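Local atomic coordinates of peroxisomal acyl-CoA oxidase 1A (Solanum lycopersicum, PDB entry 2FON), a protein that probably catalyses the FAD-dependent oxidation of acyl-CoA thioesters that opens each round of peroxisomal fatty-acid beta-oxidation. Residues F67-R72 with T629-G634; D113-T118 with G251-M256; L424-L429 with G634-R639; T54-K59 with Q102-M107; L313-A318 with A358-F363. All blocks are in the same frame, centred on the assembly; numbering follows the deposited sequence.

Five contacts illustrate how a long, mostly helical chain is tied together by pairs distant in sequence. Contact 4 closes first, within the N-terminal helices; contact 2 joins the loop after helix 102-112 to the beta region, contact 5 pairs helices 297-328 and 347-380, and contacts 1 and 3 bring residues 629-639 back to earlier loops. Contacts 1 and 3 share Gly634, their centres about 10 Å apart, whereas the centres of contacts 2 and 5 lie about 22 Å apart. Charges bridge these gaps: Asp113 of contact 2 makes salt bridges with Lys69 of contact 1 and Arg317 of contact 5, thus linking N-terminal and C-terminal helical parts.

Contact 1. Residues F67-R72 with T629-G634; sequences FSKEGR and TDHYLG
His631 meets the 67-72 loop with the edge of its imidazole. Its NE2 donates to Phe67 O at 2.8 Å, and the acceptor lies almost in the ring plane, although the nitrogen itself sits well above the plane of the carbonyl. With CG anti to the backbone N (chi1 173°), the ring is swung away from its helix and toward the loop. Lys69 crosses it obliquely, with Lys69 CG 4.1 Å from His631 NE2. The lysine bends in its outer half and carries its ammonium group to the helix backbone, where NZ bonds to His631 O at 2.7 Å and more weakly to Tyr632 O at 3.2 Å. Asp113 adds a salt bridge to the same nitrogen, and Arg317 also donates to Tyr632 O. Replacing Lys69 with a methionine would probably leave His631 O without this donor and Asp113 without one of its positive partners. The loop is shaped by an ST turn at Ser68 and a type II turn from Lys69 to Arg72. The lysine thus binds carbonyls of helix 630-633, just before Gly634 leaves the helix with positive phi, and ties the N-terminal to the C-terminal helical region of this acyl-CoA oxidase.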
# COMPACT_ATOMS: atom_id res chain seq x y z
N PHE B 67 14.84 -8.43 25.11
CA PHE B 67 14.44 -8.26 23.72
C PHE B 67 12.97 -7.92 23.52
O PHE B 67 12.48 -8.01 22.40
CB PHE B 67 14.72 -9.53 22.94
CG PHE B 67 16.17 -9.84 22.82
CD1 PHE B 67 16.65 -11.10 23.20
CD2 PHE B 67 17.07 -8.87 22.34
CE1 PHE B 67 18.01 -11.41 23.11
CE2 PHE B 67 18.45 -9.16 22.24
CZ PHE B 67 18.90 -10.46 22.62
N SER B 68 12.27 -7.54 24.58
CA SER B 68 10.87 -7.14 24.48
C SER B 68 10.65 -5.98 23.49
O SER B 68 11.43 -5.02 23.43
CB SER B 68 10.37 -6.74 25.87
OG SER B 68 9.22 -5.92 25.78
N LYS B 69 9.57 -6.04 22.74
CA LYS B 69 9.21 -4.94 21.85
C LYS B 69 8.12 -4.14 22.49
O LYS B 69 7.53 -3.28 21.87
CB LYS B 69 8.77 -5.45 20.48
CG LYS B 69 9.79 -6.37 19.85
CD LYS B 69 9.62 -6.60 18.34
CE LYS B 69 8.36 -7.43 17.96
NZ LYS B 69 8.73 -8.62 17.09
N GLU B 70 7.84 -4.41 23.75
CA GLU B 70 6.72 -3.73 24.40
C GLU B 70 7.02 -2.25 24.34
O GLU B 70 8.18 -1.86 24.50
CB GLU B 70 6.54 -4.19 25.85
CG GLU B 70 5.25 -3.67 26.54
CD GLU B 70 3.94 -4.09 25.82
OE1 GLU B 70 4.00 -5.02 24.97
OE2 GLU B 70 2.86 -3.51 26.10
N GLY B 71 6.01 -1.45 24.03
CA GLY B 71 6.17 -0.00 24.03
C GLY B 71 6.83 0.65 22.82
O GLY B 71 6.77 1.88 22.68
N ARG B 72 7.44 -0.14 21.93
CA ARG B 72 8.35 0.41 20.92
C ARG B 72 7.76 1.47 20.01
O ARG B 72 8.38 2.48 19.75
CB ARG B 72 9.03 -0.67 20.08
CG ARG B 72 10.49 -0.26 19.71
CD ARG B 72 11.14 -1.28 18.80
NE ARG B 72 10.10 -1.71 17.88
CZ ARG B 72 9.90 -1.25 16.64
NH1 ARG B 72 10.71 -0.36 16.02
NH2 ARG B 72 8.88 -1.79 16.00
N THR B 629 6.74 -17.12 16.91
CA THR B 629 6.27 -16.84 18.24
C THR B 629 5.41 -15.58 18.19
O THR B 629 5.49 -14.77 17.28
CB THR B 629 7.43 -16.55 19.18
OG1 THR B 629 8.06 -15.29 18.79
CG2 THR B 629 8.43 -17.70 19.22
N ASP B 630 4.60 -15.39 19.22
CA ASP B 630 3.88 -14.15 19.42
C ASP B 630 4.84 -12.94 19.54
O ASP B 630 4.55 -11.87 19.04
CB ASP B 630 2.99 -14.30 20.65
CG ASP B 630 1.71 -15.07 20.34
OD1 ASP B 630 1.52 -15.54 19.18
OD2 ASP B 630 0.87 -15.25 21.25
N HIS B 631 5.98 -13.11 20.19
CA HIS B 631 6.90 -12.06 20.31
C HIS B 631 7.30 -11.60 18.88
O HIS B 631 7.36 -10.39 18.58
CB HIS B 631 8.11 -12.53 21.08
CG HIS B 631 9.21 -11.53 21.12
ND1 HIS B 631 10.13 -11.39 20.09
CD2 HIS B 631 9.55 -10.61 22.06
CE1 HIS B 631 10.98 -10.43 20.40
NE2 HIS B 631 10.65 -9.93 21.58
N TYR B 632 7.52 -12.55 17.98
CA TYR B 632 8.08 -12.21 16.71
C TYR B 632 7.01 -11.63 15.88
O TYR B 632 7.22 -10.64 15.19
CB TYR B 632 8.68 -13.40 16.04
CG TYR B 632 9.34 -13.08 14.73
CD1 TYR B 632 10.28 -12.04 14.61
CD2 TYR B 632 9.00 -13.77 13.58
CE1 TYR B 632 10.86 -11.76 13.43
CE2 TYR B 632 9.56 -13.46 12.38
CZ TYR B 632 10.46 -12.46 12.31
OH TYR B 632 11.01 -12.24 11.09
N LEU B 633 5.83 -12.21 15.96
CA LEU B 633 4.71 -11.71 15.20
C LEU B 633 4.14 -10.33 15.63
O LEU B 633 3.68 -9.58 14.75
CB LEU B 633 3.64 -12.77 15.19
CG LEU B 633 3.02 -13.09 13.83
CD1 LEU B 633 4.01 -13.13 12.63
CD2 LEU B 633 2.38 -14.42 14.03
N GLY B 634 4.19 -10.00 16.95
CA GLY B 634 3.64 -8.78 17.61
C GLY B 634 2.31 -8.26 17.04
O GLY B 634 2.21 -7.10 16.63

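Contact 2. Residues D113-T118 with G251-M256; sequences DEPAFT and GAYNSM
Pro115 lays its ring over one face of Tyr253, its CB 4.1 Å from the ring centroid and 6° off the normal, a CH-pi contact close to the middle of the aromatic ring. The neighbouring Pro115 CG is shared between two surfaces: Pro115 CG lies 4.1 Å from Tyr253 CD1, and Pro115 CG is 3.3 Å from the backbone oxygen Ala252 O. Next to this CH-pi contact, Ser255 makes the polar link between the two loops. Its OG occupies the position between its own backbone N and carbonyl carbon (chi1 62°), which directs it at Pro115 O, 2.6 Å away, where it donates a hydrogen bond somewhat tilted from the carbonyl plane. Were this hydroxyl removed, as by an alanine here, Pro115 O would probably lose its donor and the proline be held to its partner loop mainly by apolar contacts. Met256 also packs against the proline's CB: bent at chi2 and chi3, it brings CE to 3.3 Å from Ala116 O and 4.1 Å from Pro115 CB. Glu114 skirts the serine with its chain while its carboxylate is engaged by Thr84 and Lys87 of helix 77-97. Tyr253 also touches the bound FAD and packs on Tyr423 of the second subunit, so the ring stands where two domains, a cofactor and the dimer interface come together. The chemistry is thus an apolar CH-pi contact with one hydroxyl bond beside it, a combination that covers one face of a pocket tyrosine with carbon and is likely to limit its movement beside the cofactor.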
# COMPACT_ATOMS: atom_id res chain seq x y z
N ASP B 113 14.33 -8.48 15.59
CA ASP B 113 13.33 -7.90 14.70
C ASP B 113 13.24 -6.39 14.74
O ASP B 113 12.17 -5.85 14.85
CB ASP B 113 11.95 -8.51 15.00
CG ASP B 113 10.87 -8.13 13.97
OD1 ASP B 113 11.14 -8.08 12.74
OD2 ASP B 113 9.72 -7.93 14.40
N GLU B 114 14.36 -5.70 14.61
CA GLU B 114 14.36 -4.25 14.66
C GLU B 114 15.42 -3.71 13.70
O GLU B 114 16.60 -4.02 13.88
CB GLU B 114 14.74 -3.88 16.09
CG GLU B 114 15.16 -2.44 16.34
CD GLU B 114 14.93 -2.04 17.80
OE1 GLU B 114 14.71 -2.98 18.64
OE2 GLU B 114 14.98 -0.80 18.11
N PRO B 115 15.03 -2.91 12.71
CA PRO B 115 16.13 -2.41 11.87
C PRO B 115 17.15 -1.64 12.72
O PRO B 115 16.77 -0.89 13.62
CB PRO B 115 15.41 -1.45 10.90
CG PRO B 115 13.96 -1.89 10.90
CD PRO B 115 13.73 -2.34 12.33
N ALA B 116 18.44 -1.85 12.47
CA ALA B 116 19.50 -1.13 13.18
C ALA B 116 20.77 -1.29 12.40
O ALA B 116 20.87 -2.20 11.56
CB ALA B 116 19.68 -1.73 14.58
N PHE B 117 21.77 -0.47 12.70
CA PHE B 117 23.09 -0.48 12.05
C PHE B 117 23.71 -1.88 11.91
O PHE B 117 24.29 -2.19 10.86
CB PHE B 117 24.07 0.44 12.81
CG PHE B 117 24.42 -0.05 14.18
CD1 PHE B 117 25.66 -0.71 14.41
CD2 PHE B 117 23.54 0.11 15.24
CE1 PHE B 117 26.01 -1.17 15.68
CE2 PHE B 117 23.89 -0.39 16.53
CZ PHE B 117 25.13 -1.02 16.74
N THR B 118 23.60 -2.72 12.93
CA THR B 118 24.17 -4.05 12.85
C THR B 118 23.81 -4.78 11.51
O THR B 118 24.62 -5.48 10.90
CB THR B 118 23.89 -4.90 14.15
OG1 THR B 118 22.53 -4.78 14.55
CG2 THR B 118 24.74 -4.41 15.29
N GLY B 251 7.94 3.61 14.65
CA GLY B 251 9.00 2.65 14.75
C GLY B 251 9.48 2.39 13.33
O GLY B 251 10.01 3.30 12.69
N ALA B 252 9.27 1.16 12.83
CA ALA B 252 9.77 0.75 11.51
C ALA B 252 11.23 1.02 11.36
O ALA B 252 12.03 0.51 12.14
CB ALA B 252 9.04 1.44 10.44
N TYR B 253 11.62 1.83 10.38
CA TYR B 253 13.05 2.09 10.11
C TYR B 253 13.56 3.26 10.91
O TYR B 253 14.72 3.59 10.85
CB TYR B 253 13.31 2.35 8.64
CG TYR B 253 13.96 1.24 7.93
CD1 TYR B 253 13.21 0.19 7.44
CD2 TYR B 253 15.33 1.25 7.72
CE1 TYR B 253 13.81 -0.88 6.77
CE2 TYR B 253 15.96 0.22 7.05
CZ TYR B 253 15.19 -0.85 6.58
OH TYR B 253 15.82 -1.90 5.92
N ASN B 254 12.69 3.90 11.67
CA ASN B 254 13.08 5.04 12.50
C ASN B 254 14.08 4.70 13.58
O ASN B 254 14.70 5.56 14.14
CB ASN B 254 11.81 5.78 13.01
CG ASN B 254 11.05 6.39 11.86
OD1 ASN B 254 11.59 7.26 11.16
ND2 ASN B 254 9.86 5.86 11.57
N SER B 255 14.25 3.43 13.84
CA SER B 255 15.28 2.97 14.73
C SER B 255 16.57 2.81 13.98
O SER B 255 17.58 2.50 14.56
CB SER B 255 14.88 1.61 15.28
OG SER B 255 14.77 0.67 14.23
N MET B 256 16.55 3.00 12.67
CA MET B 256 17.76 2.91 11.83
C MET B 256 18.27 4.34 11.56
O MET B 256 17.48 5.25 11.18
CB MET B 256 17.45 2.14 10.51
CG MET B 256 18.53 2.15 9.48
SD MET B 256 19.82 0.96 9.90
CE MET B 256 19.13 -0.63 9.28

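Contact 3. Residues L424-L429 with G634-R639; sequences LCSSGL and GSILGR
Ser426 and Ser427, on a short 3-10 segment (residues 425-427), meet the start of a type I turn running from Ile636 to Arg639; this loop-to-loop junction joins the C-alpha1 region of the acyl-CoA oxidase to its C-terminal helical region. Ser427 has the most surface buried, followed by Ser426 and then Ile636. The backbone of Ser426 carries a nearly straight link: Ile636 N donates to Ser426 O at 2.9 Å with an N-H...O angle of 171°, approaching nearly along the C=O axis. Beyond it, the end of the isoleucine lies against the serine, with Ile636 CD1 3.7 Å from both CB and OG of Ser426. Its CG1 stands anti to the carbonyl carbon (chi1 -68°), leaving CG1 near the same accepting oxygen. Ser427 contributes both side chain and backbone. Its CB packs on a methyl of Leu637, and its carbonyl accepts from Ser635 OG in a bond whose modelled length is too short to be trusted. Its own OG is turned back into the 424-429 loop, within bonding distance of both Leu424 O and Gly422 O. Helix 644-652 also packs on Ile636, through Lys647 and Ala651, while Cys425 makes backbone hydrogen bonds to the second subunit. At the end of the 3-10 segment, where the backbone turns to positive phi, Gly428 CA comes to 3.6 Å from Gly634 O.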
# COMPACT_ATOMS: atom_id res chain seq x y z
N LEU B 424 -4.91 -0.61 13.17
CA LEU B 424 -4.38 -0.28 14.47
C LEU B 424 -2.91 -0.77 14.52
O LEU B 424 -2.64 -1.95 14.18
CB LEU B 424 -5.18 -1.03 15.51
CG LEU B 424 -6.39 -0.42 16.18
CD1 LEU B 424 -7.05 -1.43 17.03
CD2 LEU B 424 -6.02 0.74 17.05
N CYS B 425 -1.98 0.09 14.96
CA CYS B 425 -0.61 -0.35 15.16
C CYS B 425 -0.51 -1.72 15.82
O CYS B 425 0.17 -2.57 15.28
CB CYS B 425 0.22 0.70 15.89
SG CYS B 425 0.49 2.14 14.84
N SER B 426 -1.24 -1.97 16.89
CA SER B 426 -1.11 -3.22 17.63
C SER B 426 -1.52 -4.49 16.86
O SER B 426 -1.46 -5.61 17.38
CB SER B 426 -1.90 -3.14 18.96
OG SER B 426 -3.31 -3.26 18.73
N SER B 427 -1.98 -4.31 15.62
CA SER B 427 -2.31 -5.44 14.76
C SER B 427 -1.07 -6.03 14.15
O SER B 427 -1.10 -7.19 13.75
CB SER B 427 -3.22 -5.02 13.63
OG SER B 427 -2.51 -4.23 12.73
N GLY B 428 -0.01 -5.24 14.04
CA GLY B 428 1.24 -5.72 13.49
C GLY B 428 1.42 -5.42 12.03
O GLY B 428 2.53 -5.29 11.54
N LEU B 429 0.33 -5.24 11.30
CA LEU B 429 0.48 -5.03 9.87
C LEU B 429 1.00 -3.69 9.45
O LEU B 429 1.74 -3.59 8.49
CB LEU B 429 -0.81 -5.37 9.18
CG LEU B 429 -1.08 -6.86 9.42
CD1 LEU B 429 -2.58 -7.17 9.44
CD2 LEU B 429 -0.40 -7.57 8.30
N GLY B 634 4.19 -10.00 16.95
CA GLY B 634 3.64 -8.78 17.61
C GLY B 634 2.31 -8.26 17.04
O GLY B 634 2.21 -7.10 16.63
N SER B 635 1.34 -9.16 16.93
CA SER B 635 0.03 -8.89 16.37
C SER B 635 -1.01 -9.34 17.38
O SER B 635 -1.11 -10.53 17.75
CB SER B 635 -0.20 -9.74 15.10
OG SER B 635 -1.44 -9.44 14.41
N ILE B 636 -1.86 -8.43 17.81
CA ILE B 636 -2.90 -8.90 18.63
C ILE B 636 -3.83 -9.70 17.73
O ILE B 636 -4.33 -10.76 18.16
CB ILE B 636 -3.52 -7.77 19.39
CG1 ILE B 636 -2.48 -7.25 20.41
CG2 ILE B 636 -4.83 -8.21 20.04
CD1 ILE B 636 -2.88 -6.04 21.07
N LEU B 637 -3.95 -9.31 16.46
CA LEU B 637 -4.91 -10.04 15.61
C LEU B 637 -4.43 -11.44 15.26
O LEU B 637 -5.23 -12.28 14.86
CB LEU B 637 -5.36 -9.27 14.35
CG LEU B 637 -5.85 -7.83 14.56
CD1 LEU B 637 -6.26 -7.11 13.25
CD2 LEU B 637 -7.00 -7.85 15.56
N GLY B 638 -3.14 -11.72 15.40
CA GLY B 638 -2.65 -12.99 14.94
C GLY B 638 -2.10 -13.77 16.09
O GLY B 638 -1.29 -14.66 15.90
N ARG B 639 -2.49 -13.43 17.31
CA ARG B 639 -2.10 -14.28 18.44
C ARG B 639 -2.42 -15.73 18.12
O ARG B 639 -3.53 -16.02 17.67
CB ARG B 639 -2.89 -13.93 19.69
CG ARG B 639 -2.39 -12.73 20.42
CD ARG B 639 -3.42 -12.38 21.46
NE ARG B 639 -3.42 -13.46 22.41
CZ ARG B 639 -2.53 -13.59 23.39
NH1 ARG B 639 -1.58 -12.67 23.54
NH2 ARG B 639 -2.62 -14.66 24.20

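Contact 4. Residues T54-K59 with Q102-M107; sequences TDRISK and QEEATM
The guanidinium of Arg56 turns its edge to Glu104 OE2, which lies close to the guanidinium plane, and the guanidinium and carboxylate are turned 74° apart. Both terminal nitrogens reach this one oxygen in a salt bridge, Arg56 NH1 to Glu104 OE2 at 3.0 Å and Arg56 NH2 to the same OE2 at a weaker 3.3 Å. NH1 approaches the oxygen from above the carboxylate plane. Each partner has a further tie, since Arg56 NH2 also pairs with Glu52 and Glu104 OE1 accepts from the backbone N of Ser101. The arginine, exposed to solvent, gets there with CG anti to its N (chi1 153°) and a bend at chi3, while the glutamate stays extended beyond CG. Beside this salt bridge helices 48-62 and 102-112, both in the N-terminal helical part of the acyl-CoA oxidase fold, cross at 52° with their segment axes 10.0 Å apart at closest approach. Ile57 points at the partner helix and Met107 points back. The CG2 methyl of Ile57 rests 4.0 Å from Met107 CB and 3.9 Å from Met107 C, and the two side chains pass one another at a slant. Ile57 CD1 comes only loosely near the aliphatic CG of Glu104, 4.5 Å away. Leu53 and Leu108, from the same two helices, extend the apolar layer past these residues.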
# COMPACT_ATOMS: atom_id res chain seq x y z
N THR B 54 16.45 -22.41 13.72
CA THR B 54 15.44 -21.41 13.83
C THR B 54 14.71 -21.58 15.17
O THR B 54 14.57 -20.62 15.93
CB THR B 54 14.44 -21.45 12.67
OG1 THR B 54 15.16 -21.35 11.44
CG2 THR B 54 13.46 -20.30 12.76
N ASP B 55 14.29 -22.80 15.48
CA ASP B 55 13.44 -22.97 16.65
C ASP B 55 14.09 -22.57 17.97
O ASP B 55 13.43 -22.00 18.85
CB ASP B 55 12.95 -24.41 16.76
CG ASP B 55 11.85 -24.56 17.78
OD1 ASP B 55 10.85 -23.82 17.67
OD2 ASP B 55 12.00 -25.42 18.69
N ARG B 56 15.38 -22.86 18.11
CA ARG B 56 16.05 -22.64 19.38
C ARG B 56 16.46 -21.16 19.52
O ARG B 56 16.56 -20.66 20.64
CB ARG B 56 17.23 -23.63 19.51
CG ARG B 56 18.41 -23.20 20.40
CD ARG B 56 19.49 -24.32 20.48
NE ARG B 56 20.01 -24.72 19.16
CZ ARG B 56 20.94 -24.04 18.46
NH1 ARG B 56 21.50 -22.93 18.95
NH2 ARG B 56 21.30 -24.49 17.27
N ILE B 57 16.71 -20.48 18.41
CA ILE B 57 17.18 -19.11 18.52
C ILE B 57 15.97 -18.17 18.66
O ILE B 57 15.97 -17.26 19.45
CB ILE B 57 18.02 -18.72 17.32
CG1 ILE B 57 19.23 -19.63 17.20
CG2 ILE B 57 18.39 -17.24 17.40
CD1 ILE B 57 20.27 -19.42 18.24
N SER B 58 14.96 -18.43 17.84
CA SER B 58 13.59 -17.99 18.04
C SER B 58 13.19 -17.86 19.48
O SER B 58 12.88 -16.77 19.92
CB SER B 58 12.66 -19.04 17.45
OG SER B 58 12.28 -18.61 16.21
N LYS B 59 13.14 -18.99 20.18
CA LYS B 59 12.51 -19.04 21.47
C LYS B 59 13.40 -18.41 22.49
O LYS B 59 12.95 -17.88 23.53
CB LYS B 59 12.16 -20.48 21.82
CG LYS B 59 10.71 -20.72 21.53
CD LYS B 59 10.43 -22.17 21.18
CE LYS B 59 9.20 -22.22 20.27
NZ LYS B 59 8.65 -23.60 20.26
N GLN B 102 28.44 -17.31 13.35
CA GLN B 102 27.91 -16.21 12.54
C GLN B 102 26.53 -16.51 11.89
O GLN B 102 25.62 -15.64 11.82
CB GLN B 102 28.93 -15.72 11.50
CG GLN B 102 30.01 -14.73 12.07
CD GLN B 102 31.04 -14.31 10.98
OE1 GLN B 102 31.31 -15.09 10.06
NE2 GLN B 102 31.63 -13.10 11.09
N GLU B 103 26.35 -17.75 11.47
CA GLU B 103 25.04 -18.18 11.00
C GLU B 103 24.02 -17.96 12.13
O GLU B 103 23.02 -17.24 11.95
CB GLU B 103 25.11 -19.62 10.51
CG GLU B 103 23.85 -20.43 10.51
CD GLU B 103 24.16 -21.94 10.36
OE1 GLU B 103 23.34 -22.70 9.75
OE2 GLU B 103 25.23 -22.37 10.87
N GLU B 104 24.32 -18.51 13.30
CA GLU B 104 23.44 -18.36 14.45
C GLU B 104 23.14 -16.89 14.84
O GLU B 104 21.98 -16.56 15.11
CB GLU B 104 24.00 -19.11 15.62
CG GLU B 104 23.65 -20.54 15.56
CD GLU B 104 24.42 -21.37 16.61
OE1 GLU B 104 25.59 -21.04 16.91
OE2 GLU B 104 23.84 -22.36 17.12
N ALA B 105 24.18 -16.06 14.83
CA ALA B 105 24.08 -14.63 15.05
C ALA B 105 23.20 -13.96 14.02
O ALA B 105 22.50 -12.98 14.34
CB ALA B 105 25.44 -14.01 15.03
N THR B 106 23.23 -14.43 12.79
CA THR B 106 22.28 -13.83 11.81
C THR B 106 20.81 -14.04 12.27
O THR B 106 20.02 -13.07 12.37
CB THR B 106 22.47 -14.40 10.39
OG1 THR B 106 23.88 -14.54 10.11
CG2 THR B 106 21.88 -13.50 9.40
N MET B 107 20.48 -15.30 12.54
CA MET B 107 19.25 -15.71 13.11
C MET B 107 18.96 -14.84 14.33
O MET B 107 17.89 -14.25 14.41
CB MET B 107 19.37 -17.19 13.53
CG MET B 107 18.19 -18.13 13.17
SD MET B 107 17.66 -17.94 11.43
CE MET B 107 16.96 -19.54 11.02

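Contact 5. Residues L313-A318 with A358-F363; sequences LAMSRA and ASAYAF
Helices 297-328 and 347-380 run nearly antiparallel here, their segment axes 8.7 Å apart at 155°, and the backbones come closest at Ser316 and Ala360, whose CA atoms are 5.5 Å apart. Small residues allow this approach: Ala360 presents only a methyl, which sits 4.1 Å from Ser316 N and 3.8 Å from Met315 CG. The methionine does most of the work. Its CG is anti to the backbone N (chi1 180°), and bends at chi2 and chi3 fold the thioether across the partner helix. Its terminal methyl CE then faces two residues one turn apart, 4.0 Å from Ser359 CB and 4.1 Å from Phe363 CE1, meeting the phenyl ring obliquely. Ser359 CB in turn lies over one face of the Phe363 ring, toward its rim, and the hydroxyl of Ser359 is bound back to Pro355 O. No hydrogen bond joins the two segments; the fit is one of apolar surfaces. Helix 389-417 covers the same layer, with Thr407 on Met315 and Thr403 and Ala406 on Phe363. Close antiparallel pairing of long helices through alanine, serine and methionine fits the C-terminal helix bundle of the acyl-CoA dehydrogenase and oxidase fold.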
# COMPACT_ATOMS: atom_id res chain seq x y z
N LEU B 313 9.81 -14.23 3.97
CA LEU B 313 9.63 -14.06 5.39
C LEU B 313 8.51 -13.04 5.68
O LEU B 313 7.49 -13.40 6.25
CB LEU B 313 10.97 -13.80 6.12
CG LEU B 313 10.92 -13.31 7.57
CD1 LEU B 313 10.65 -14.43 8.50
CD2 LEU B 313 12.18 -12.49 7.99
N ALA B 314 8.64 -11.79 5.27
CA ALA B 314 7.50 -10.84 5.36
C ALA B 314 6.12 -11.39 4.79
O ALA B 314 5.10 -11.28 5.44
CB ALA B 314 7.88 -9.49 4.70
N MET B 315 6.06 -11.99 3.61
CA MET B 315 4.79 -12.44 3.16
C MET B 315 4.20 -13.44 4.20
O MET B 315 3.02 -13.35 4.57
CB MET B 315 4.93 -13.09 1.80
CG MET B 315 3.67 -13.63 1.20
SD MET B 315 2.72 -12.23 0.59
CE MET B 315 3.23 -12.08 -1.12
N SER B 316 5.02 -14.38 4.66
CA SER B 316 4.57 -15.35 5.62
C SER B 316 4.12 -14.63 6.90
O SER B 316 3.04 -14.96 7.41
CB SER B 316 5.66 -16.40 5.92
OG SER B 316 6.56 -15.99 6.96
N ARG B 317 4.88 -13.67 7.45
CA ARG B 317 4.34 -12.98 8.64
C ARG B 317 2.93 -12.34 8.41
O ARG B 317 2.05 -12.44 9.23
CB ARG B 317 5.29 -11.95 9.23
CG ARG B 317 6.52 -12.50 9.86
CD ARG B 317 7.62 -11.43 9.98
NE ARG B 317 7.47 -10.74 11.24
CZ ARG B 317 8.23 -9.73 11.68
NH1 ARG B 317 9.21 -9.24 10.97
NH2 ARG B 317 7.99 -9.20 12.88
N ALA B 318 2.72 -11.70 7.26
CA ALA B 318 1.48 -10.97 7.06
C ALA B 318 0.32 -11.97 6.87
O ALA B 318 -0.77 -11.81 7.45
CB ALA B 318 1.60 -10.10 5.92
N ALA B 358 -0.36 -19.13 -0.77
CA ALA B 358 0.29 -19.77 -1.91
C ALA B 358 1.57 -19.08 -2.27
O ALA B 358 2.58 -19.76 -2.45
CB ALA B 358 -0.62 -19.78 -3.08
N SER B 359 1.57 -17.74 -2.38
CA SER B 359 2.80 -17.03 -2.75
C SER B 359 3.97 -17.20 -1.73
O SER B 359 5.13 -17.25 -2.11
CB SER B 359 2.53 -15.54 -2.95
OG SER B 359 1.73 -15.28 -4.10
N ALA B 360 3.65 -17.30 -0.44
CA ALA B 360 4.69 -17.44 0.57
C ALA B 360 5.39 -18.77 0.41
O ALA B 360 6.63 -18.85 0.55
CB ALA B 360 4.10 -17.34 1.95
N TYR B 361 4.61 -19.84 0.14
CA TYR B 361 5.25 -21.13 -0.15
C TYR B 361 5.99 -21.07 -1.52
O TYR B 361 7.13 -21.50 -1.62
CB TYR B 361 4.27 -22.27 -0.02
CG TYR B 361 3.95 -22.72 1.41
CD1 TYR B 361 3.07 -22.02 2.21
CD2 TYR B 361 4.53 -23.86 1.94
CE1 TYR B 361 2.78 -22.43 3.53
CE2 TYR B 361 4.25 -24.31 3.25
CZ TYR B 361 3.36 -23.57 4.04
OH TYR B 361 3.09 -24.02 5.32
N ALA B 362 5.40 -20.44 -2.54
CA ALA B 362 6.10 -20.36 -3.83
C ALA B 362 7.44 -19.64 -3.69
O ALA B 362 8.46 -20.21 -4.06
CB ALA B 362 5.25 -19.74 -4.94
N PHE B 363 7.43 -18.42 -3.14
CA PHE B 363 8.66 -17.64 -2.90
C PHE B 363 9.56 -18.37 -1.91
O PHE B 363 10.77 -18.32 -2.02
CB PHE B 363 8.35 -16.22 -2.39
CG PHE B 363 7.46 -15.38 -3.32
CD1 PHE B 363 6.94 -14.16 -2.88
CD2 PHE B 363 7.15 -15.80 -4.60
CE1 PHE B 363 6.11 -13.39 -3.73
CE2 PHE B 363 6.36 -15.06 -5.45
CZ PHE B 363 5.82 -13.86 -5.02